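Local structure of succinate-semialdehyde dehydrogenase (Streptococcus pyogenes MGAS1882, 4OGD) at residues Val28-Trp39 against Phe146-Leu154; Leu302-Lys311 against Pro338-Ile346. The protein probably oxidises succinic semialdehyde to succinate, with NADP+ as a cofactor that takes up the hydride, as an aldehyde dehydrogenase-family enzyme. All blocks are in the same frame, centred on the assembly; numbering follows the deposited sequence.

Contact 1 (Val28-Trp39 against Phe146-Leu154); sequences VLERAHLLYKKW and FIVGNPMVL
In the Rossmann-type cofactor-binding part of this aldehyde dehydrogenase, helix 22-41 lies over the turn that joins helix 136-148 to strand 152-155, and Pro-151 presses into the helix while Trp-39 abuts the turn with the edge of its indole. The proline ring meets helix backbone as much as side chains: CG comes to 3.2 Å from Ala-32 O and CD to 3.6 Å from Tyr-36 CB. A compact, apolar ring suits this spot, because it offers only C-H to a carbonyl already bonded to Tyr-36 N within the helix, and the small Ala-32 lets the chains come close. With CG beside its own backbone N (chi1 -75°), the Trp-39 indole is directed at Gly-149, its CE3 edge 3.5 Å from Gly-149 O, which lies in the ring plane. Farther out, Trp-39 CH2 reaches Phe-146 CE1 at 3.7 Å, the two rings steeply inclined at 73°. Leu-35 CG rests on one face of the indole. Gly-149, at positive phi, is the C' residue of the Schellman motif ending helix 136-148; a side chain there would run into the preceding carbonyl. No direct hydrogen bond crosses, but a water lies 2.8 Å from both Tyr-36 O and Gly-149 O. At the other end Val-28 CG1 meets Val-153 CG1 at 3.9 Å. Beyond the pair, Arg-48 makes a cation-pi contact with Trp-39, Tyr-36 OH bonds Glu-408 of the second subunit, and Val-153 pairs through its backbone with strand 124-128, while Phe-146 leans on helix 45-61.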
# COMPACT_ATOMS: atom_id res chain seq x y z
N VAL A 28 9.18 9.35 -23.38
CA VAL A 28 7.91 9.47 -22.66
C VAL A 28 8.11 9.59 -21.15
O VAL A 28 7.47 10.42 -20.50
CB VAL A 28 6.95 8.30 -23.00
CG1 VAL A 28 5.77 8.26 -22.04
CG2 VAL A 28 6.45 8.43 -24.42
N LEU A 29 9.00 8.78 -20.58
CA LEU A 29 9.24 8.87 -19.14
C LEU A 29 9.85 10.21 -18.75
O LEU A 29 9.48 10.80 -17.73
CB LEU A 29 10.12 7.72 -18.64
CG LEU A 29 9.49 6.33 -18.75
CD1 LEU A 29 10.44 5.28 -18.18
CD2 LEU A 29 8.15 6.26 -18.02
N GLU A 30 10.78 10.72 -19.57
CA GLU A 30 11.38 12.01 -19.27
C GLU A 30 10.34 13.12 -19.33
O GLU A 30 10.28 13.98 -18.45
CB GLU A 30 12.55 12.31 -20.20
CG GLU A 30 13.29 13.61 -19.86
CD GLU A 30 14.02 13.59 -18.52
OE1 GLU A 30 14.00 12.56 -17.79
OE2 GLU A 30 14.63 14.62 -18.18
N ARG A 31 9.49 13.09 -20.36
CA ARG A 31 8.45 14.10 -20.51
C ARG A 31 7.51 14.06 -19.31
O ARG A 31 7.11 15.10 -18.79
CB ARG A 31 7.64 13.87 -21.79
CG ARG A 31 6.51 14.88 -21.99
CD ARG A 31 5.76 14.62 -23.29
NE ARG A 31 5.03 13.35 -23.26
CZ ARG A 31 4.37 12.85 -24.30
NH1 ARG A 31 4.36 13.51 -25.46
NH2 ARG A 31 3.74 11.69 -24.21
N ALA A 32 7.18 12.85 -18.86
CA ALA A 32 6.28 12.70 -17.73
C ALA A 32 6.92 13.21 -16.44
O ALA A 32 6.26 13.87 -15.63
CB ALA A 32 5.85 11.23 -17.59
N HIS A 33 8.20 12.92 -16.25
CA HIS A 33 8.93 13.38 -15.07
C HIS A 33 9.00 14.91 -15.05
O HIS A 33 8.78 15.54 -14.01
CB HIS A 33 10.33 12.78 -15.02
CG HIS A 33 11.17 13.27 -13.88
ND1 HIS A 33 10.87 13.00 -12.56
CD2 HIS A 33 12.30 14.02 -13.87
CE1 HIS A 33 11.77 13.56 -11.78
NE2 HIS A 33 12.65 14.19 -12.55
N LEU A 34 9.29 15.50 -16.20
CA LEU A 34 9.37 16.95 -16.28
C LEU A 34 8.01 17.59 -15.98
O LEU A 34 7.94 18.66 -15.37
CB LEU A 34 9.91 17.41 -17.63
CG LEU A 34 11.37 17.02 -17.90
CD1 LEU A 34 11.80 17.48 -19.29
CD2 LEU A 34 12.31 17.59 -16.85
N LEU A 35 6.94 16.93 -16.41
CA LEU A 35 5.60 17.44 -16.14
C LEU A 35 5.28 17.34 -14.65
O LEU A 35 4.69 18.26 -14.07
CB LEU A 35 4.55 16.70 -16.99
CG LEU A 35 3.10 17.20 -16.90
CD1 LEU A 35 3.00 18.66 -17.31
CD2 LEU A 35 2.20 16.36 -17.79
N TYR A 36 5.68 16.24 -14.02
CA TYR A 36 5.56 16.12 -12.57
C TYR A 36 6.25 17.30 -11.88
O TYR A 36 5.69 17.93 -10.99
CB TYR A 36 6.14 14.79 -12.06
CG TYR A 36 6.58 14.91 -10.63
CD1 TYR A 36 5.65 14.90 -9.61
CD2 TYR A 36 7.93 15.07 -10.31
CE1 TYR A 36 6.04 15.04 -8.28
CE2 TYR A 36 8.32 15.22 -8.98
CZ TYR A 36 7.37 15.20 -7.98
OH TYR A 36 7.74 15.35 -6.66
N LYS A 37 7.49 17.59 -12.30
CA LYS A 37 8.25 18.67 -11.69
C LYS A 37 7.61 20.04 -11.94
O LYS A 37 7.59 20.90 -11.05
CB LYS A 37 9.70 18.68 -12.20
CG LYS A 37 10.56 17.53 -11.69
CD LYS A 37 10.90 17.70 -10.21
CE LYS A 37 11.96 16.70 -9.76
NZ LYS A 37 12.38 16.92 -8.33
N LYS A 38 7.11 20.25 -13.15
CA LYS A 38 6.40 21.49 -13.48
C LYS A 38 5.19 21.72 -12.58
O LYS A 38 4.96 22.82 -12.08
CB LYS A 38 5.99 21.50 -14.96
CG LYS A 38 5.07 22.65 -15.35
CD LYS A 38 4.79 22.64 -16.84
CE LYS A 38 3.81 23.74 -17.22
NZ LYS A 38 3.69 23.81 -18.70
N TRP A 39 4.41 20.67 -12.36
CA TRP A 39 3.21 20.78 -11.55
C TRP A 39 3.54 20.93 -10.06
O TRP A 39 2.72 21.43 -9.30
CB TRP A 39 2.31 19.57 -11.78
CG TRP A 39 1.57 19.59 -13.09
CD1 TRP A 39 1.37 20.66 -13.92
CD2 TRP A 39 0.94 18.47 -13.73
NE1 TRP A 39 0.63 20.27 -15.02
CE2 TRP A 39 0.36 18.93 -14.93
CE3 TRP A 39 0.80 17.12 -13.39
CZ2 TRP A 39 -0.35 18.09 -15.79
CZ3 TRP A 39 0.10 16.28 -14.25
CH2 TRP A 39 -0.47 16.77 -15.44
N PHE A 146 -4.35 12.52 -11.92
CA PHE A 146 -4.24 13.74 -12.69
C PHE A 146 -4.50 14.95 -11.80
O PHE A 146 -3.77 15.95 -11.85
CB PHE A 146 -5.23 13.69 -13.85
CG PHE A 146 -5.21 14.91 -14.74
CD1 PHE A 146 -4.05 15.28 -15.41
CD2 PHE A 146 -6.36 15.65 -14.93
CE1 PHE A 146 -4.03 16.39 -16.24
CE2 PHE A 146 -6.36 16.76 -15.76
CZ PHE A 146 -5.19 17.13 -16.41
N ILE A 147 -5.53 14.86 -10.96
CA ILE A 147 -5.85 15.94 -10.04
C ILE A 147 -4.70 16.27 -9.06
O ILE A 147 -4.33 17.44 -8.91
CB ILE A 147 -7.17 15.67 -9.28
CG1 ILE A 147 -8.36 15.77 -10.25
CG2 ILE A 147 -7.34 16.63 -8.12
CD1 ILE A 147 -8.46 17.13 -10.95
N VAL A 148 -4.11 15.26 -8.42
CA VAL A 148 -3.01 15.54 -7.48
C VAL A 148 -1.75 16.02 -8.21
O VAL A 148 -0.93 16.75 -7.65
CB VAL A 148 -2.68 14.36 -6.54
CG1 VAL A 148 -1.86 13.30 -7.25
CG2 VAL A 148 -1.91 14.86 -5.32
N GLY A 149 -1.61 15.62 -9.47
CA GLY A 149 -0.45 16.01 -10.25
C GLY A 149 0.59 14.92 -10.48
O GLY A 149 1.77 15.22 -10.62
N ASN A 150 0.16 13.67 -10.50
CA ASN A 150 1.02 12.55 -10.88
C ASN A 150 0.76 12.21 -12.34
O ASN A 150 -0.30 11.65 -12.66
CB ASN A 150 0.70 11.28 -10.07
CG ASN A 150 1.09 11.37 -8.61
OD1 ASN A 150 2.01 12.08 -8.24
ND2 ASN A 150 0.38 10.63 -7.77
N PRO A 151 1.70 12.54 -13.24
CA PRO A 151 1.54 12.11 -14.64
C PRO A 151 1.46 10.58 -14.70
O PRO A 151 2.01 9.90 -13.83
CB PRO A 151 2.83 12.61 -15.32
CG PRO A 151 3.31 13.75 -14.44
CD PRO A 151 2.98 13.25 -13.04
N MET A 152 0.77 10.04 -15.70
CA MET A 152 0.54 8.61 -15.77
C MET A 152 1.05 8.03 -17.09
O MET A 152 0.98 8.67 -18.15
CB MET A 152 -0.97 8.34 -15.61
CG MET A 152 -1.41 6.90 -15.77
SD MET A 152 -3.08 6.67 -15.11
CE MET A 152 -2.73 6.80 -13.36
N VAL A 153 1.59 6.82 -17.02
CA VAL A 153 1.87 6.04 -18.23
C VAL A 153 1.05 4.77 -18.12
O VAL A 153 0.90 4.20 -17.02
CB VAL A 153 3.38 5.77 -18.44
CG1 VAL A 153 4.12 7.08 -18.67
CG2 VAL A 153 3.98 5.03 -17.25
N LEU A 154 0.48 4.35 -19.25
CA LEU A 154 -0.52 3.28 -19.28
C LEU A 154 -0.07 2.09 -20.10
O LEU A 154 0.27 2.22 -21.28
CB LEU A 154 -1.81 3.82 -19.88
CG LEU A 154 -2.88 2.79 -20.24
CD1 LEU A 154 -3.43 2.14 -18.96
CD2 LEU A 154 -4.00 3.43 -21.04
O HOH W 1 3.29 17.32 -9.64
O HOH W 2 1.74 18.98 -7.81

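Contact 2 (Leu302-Lys311 against Pro338-Ile346); sequences LAPLSSAQAK and PGHFVMPTI
His-340 and Phe-341 each lay one ring face against the segment 302-311, His-340 on the start of helix 308-323 and Phe-341 on Pro-304. The imidazole lies flat over the Ser-307 to Ala-308 peptide, with Ala-308 N above its centre and 3.4 Å from His-340 CE1, while Leu-305 O sits at the ring edge. Over the phenyl ring Pro-304 CB makes a CH-pi contact, 3.7 Å from the centroid and only 9° off the normal, an apt match of rigid aliphatic and flat aromatic rings. Lys-311, its chain extended with CG anti to the backbone N (chi1 167°), runs past Val-342 in the opposite direction. Its CG packs on Val-342 CG2 at 3.7 Å, while CD and CE follow the backbone at His-340 and Phe-341. The Leu-302 CD2 methyl meets CD of the Pro-344 ring end-on at 3.5 Å. Leu-305 N donates to His-340 O (2.8 Å, 150°) from above the carbonyl plane, and a water links Ala-303 O to Val-342 N. Ser-307 OG, the N-cap, accepts from Ala-310 N. The probably positive Lys-311 amine is thus met by one carbonyl directly, if weakly, Phe-341 O, and by a water that also lies 2.9 Å from Gly-339 O.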
# COMPACT_ATOMS: atom_id res chain seq x y z
N LEU A 302 -26.55 -10.96 -24.89
CA LEU A 302 -25.34 -11.69 -24.49
C LEU A 302 -24.25 -11.51 -25.54
O LEU A 302 -24.42 -11.89 -26.70
CB LEU A 302 -25.63 -13.18 -24.26
CG LEU A 302 -24.42 -13.95 -23.71
CD1 LEU A 302 -24.10 -13.52 -22.28
CD2 LEU A 302 -24.65 -15.44 -23.78
N ALA A 303 -23.13 -10.93 -25.12
CA ALA A 303 -22.00 -10.65 -25.99
C ALA A 303 -21.11 -11.88 -26.16
O ALA A 303 -21.15 -12.80 -25.33
CB ALA A 303 -21.18 -9.48 -25.43
N PRO A 304 -20.31 -11.92 -27.24
CA PRO A 304 -19.26 -12.95 -27.31
C PRO A 304 -18.19 -12.62 -26.28
O PRO A 304 -18.09 -11.45 -25.88
CB PRO A 304 -18.69 -12.76 -28.71
CG PRO A 304 -18.91 -11.30 -29.01
CD PRO A 304 -20.22 -10.96 -28.35
N LEU A 305 -17.41 -13.61 -25.85
CA LEU A 305 -16.29 -13.33 -24.96
C LEU A 305 -15.20 -12.56 -25.70
O LEU A 305 -15.22 -12.46 -26.94
CB LEU A 305 -15.74 -14.62 -24.34
CG LEU A 305 -16.73 -15.48 -23.55
CD1 LEU A 305 -15.98 -16.53 -22.72
CD2 LEU A 305 -17.62 -14.64 -22.65
N SER A 306 -14.22 -12.04 -24.97
CA SER A 306 -13.28 -11.07 -25.51
C SER A 306 -12.19 -11.61 -26.43
O SER A 306 -11.55 -10.84 -27.15
CB SER A 306 -12.63 -10.28 -24.38
OG SER A 306 -11.83 -11.13 -23.59
N SER A 307 -11.95 -12.92 -26.41
CA SER A 307 -10.93 -13.51 -27.28
C SER A 307 -11.19 -15.00 -27.46
O SER A 307 -11.97 -15.60 -26.74
CB SER A 307 -9.52 -13.30 -26.71
OG SER A 307 -9.31 -14.10 -25.55
N ALA A 308 -10.51 -15.61 -28.44
CA ALA A 308 -10.64 -17.04 -28.64
C ALA A 308 -10.10 -17.79 -27.42
O ALA A 308 -10.68 -18.80 -27.01
CB ALA A 308 -9.90 -17.47 -29.89
N GLN A 309 -9.01 -17.30 -26.86
CA GLN A 309 -8.43 -17.92 -25.67
C GLN A 309 -9.37 -17.84 -24.48
O GLN A 309 -9.50 -18.80 -23.72
CB GLN A 309 -7.06 -17.32 -25.32
CG GLN A 309 -6.33 -18.12 -24.26
CD GLN A 309 -6.01 -19.53 -24.71
OE1 GLN A 309 -5.36 -19.74 -25.74
NE2 GLN A 309 -6.48 -20.52 -23.96
N ALA A 310 -10.02 -16.69 -24.30
CA ALA A 310 -10.97 -16.54 -23.20
C ALA A 310 -12.08 -17.59 -23.30
O ALA A 310 -12.45 -18.22 -22.30
CB ALA A 310 -11.56 -15.12 -23.18
N LYS A 311 -12.59 -17.78 -24.51
CA LYS A 311 -13.62 -18.79 -24.75
C LYS A 311 -13.10 -20.20 -24.45
O LYS A 311 -13.76 -20.97 -23.76
CB LYS A 311 -14.16 -18.69 -26.18
CG LYS A 311 -14.99 -19.91 -26.61
CD LYS A 311 -15.73 -19.65 -27.92
CE LYS A 311 -16.44 -20.92 -28.42
NZ LYS A 311 -17.27 -20.66 -29.64
N PRO A 338 -18.50 -17.90 -35.70
CA PRO A 338 -17.07 -17.58 -35.64
C PRO A 338 -16.69 -16.67 -34.47
O PRO A 338 -15.52 -16.66 -34.08
CB PRO A 338 -16.81 -16.88 -36.98
CG PRO A 338 -18.15 -16.46 -37.48
CD PRO A 338 -19.11 -17.49 -36.97
N GLY A 339 -17.65 -15.92 -33.94
CA GLY A 339 -17.42 -15.08 -32.78
C GLY A 339 -17.16 -15.93 -31.54
O GLY A 339 -17.53 -17.10 -31.50
N HIS A 340 -16.54 -15.35 -30.52
CA HIS A 340 -16.11 -16.15 -29.37
C HIS A 340 -17.23 -16.40 -28.36
O HIS A 340 -17.09 -16.10 -27.17
CB HIS A 340 -14.92 -15.47 -28.70
CG HIS A 340 -13.87 -15.02 -29.66
ND1 HIS A 340 -13.26 -15.87 -30.56
CD2 HIS A 340 -13.34 -13.79 -29.89
CE1 HIS A 340 -12.40 -15.20 -31.29
NE2 HIS A 340 -12.42 -13.93 -30.90
N PHE A 341 -18.33 -16.99 -28.82
CA PHE A 341 -19.52 -17.17 -27.98
C PHE A 341 -19.48 -18.40 -27.06
O PHE A 341 -19.08 -19.49 -27.46
CB PHE A 341 -20.78 -17.23 -28.85
CG PHE A 341 -21.18 -15.91 -29.43
CD1 PHE A 341 -21.88 -14.99 -28.67
CD2 PHE A 341 -20.87 -15.58 -30.75
CE1 PHE A 341 -22.26 -13.77 -29.19
CE2 PHE A 341 -21.24 -14.36 -31.28
CZ PHE A 341 -21.94 -13.45 -30.50
N VAL A 342 -19.94 -18.19 -25.83
CA VAL A 342 -20.18 -19.27 -24.88
C VAL A 342 -21.61 -19.11 -24.38
O VAL A 342 -22.01 -18.01 -23.97
CB VAL A 342 -19.19 -19.19 -23.68
CG1 VAL A 342 -19.53 -20.23 -22.60
CG2 VAL A 342 -17.76 -19.38 -24.17
N MET A 343 -22.42 -20.17 -24.44
CA MET A 343 -23.80 -20.03 -23.98
C MET A 343 -23.86 -20.02 -22.46
O MET A 343 -23.00 -20.61 -21.80
CB MET A 343 -24.71 -21.12 -24.56
CG MET A 343 -24.80 -22.39 -23.75
SD MET A 343 -26.07 -23.50 -24.42
CE MET A 343 -27.55 -22.82 -23.68
N PRO A 344 -24.86 -19.33 -21.90
CA PRO A 344 -25.07 -19.34 -20.45
C PRO A 344 -25.19 -20.78 -19.97
O PRO A 344 -25.93 -21.57 -20.55
CB PRO A 344 -26.39 -18.60 -20.28
CG PRO A 344 -26.46 -17.69 -21.47
CD PRO A 344 -25.87 -18.50 -22.59
N THR A 345 -24.43 -21.12 -18.94
CA THR A 345 -24.31 -22.49 -18.50
C THR A 345 -24.42 -22.48 -16.98
O THR A 345 -23.90 -21.57 -16.34
CB THR A 345 -22.94 -23.06 -18.92
OG1 THR A 345 -22.83 -23.01 -20.35
CG2 THR A 345 -22.77 -24.50 -18.45
N ILE A 346 -25.12 -23.45 -16.41
CA ILE A 346 -25.26 -23.53 -14.96
C ILE A 346 -24.72 -24.86 -14.47
O ILE A 346 -25.07 -25.91 -15.01
CB ILE A 346 -26.73 -23.39 -14.50
CG1 ILE A 346 -27.31 -22.07 -15.01
CG2 ILE A 346 -26.83 -23.47 -12.97
CD1 ILE A 346 -28.81 -21.92 -14.80
O HOH W 3 -20.82 -15.59 -25.15
O HOH W 4 -15.85 -19.46 -31.81

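How the contacts relate
Both contacts are largely buried, yet they lie on opposite sides of the chain's centre, about 39 Å apart between centres, and share no helix or strand. Contact 1 joins helix 22-41 to the helix-turn-strand unit feeding the six-stranded sheet, and its edge reaches the second subunit. Contact 2 fastens the start of helix 308-323 to the loop entering strand 345-348 of the seven-stranded sheet, and no other protein chain touches it. The chemistry differs accordingly: between the largely regular elements of contact 1 apolar surfaces meet with no direct hydrogen bond, only water between carbonyls, whereas the irregular chains of contact 2 add a direct backbone bond and a weak lysine bond to their waters and ring packing.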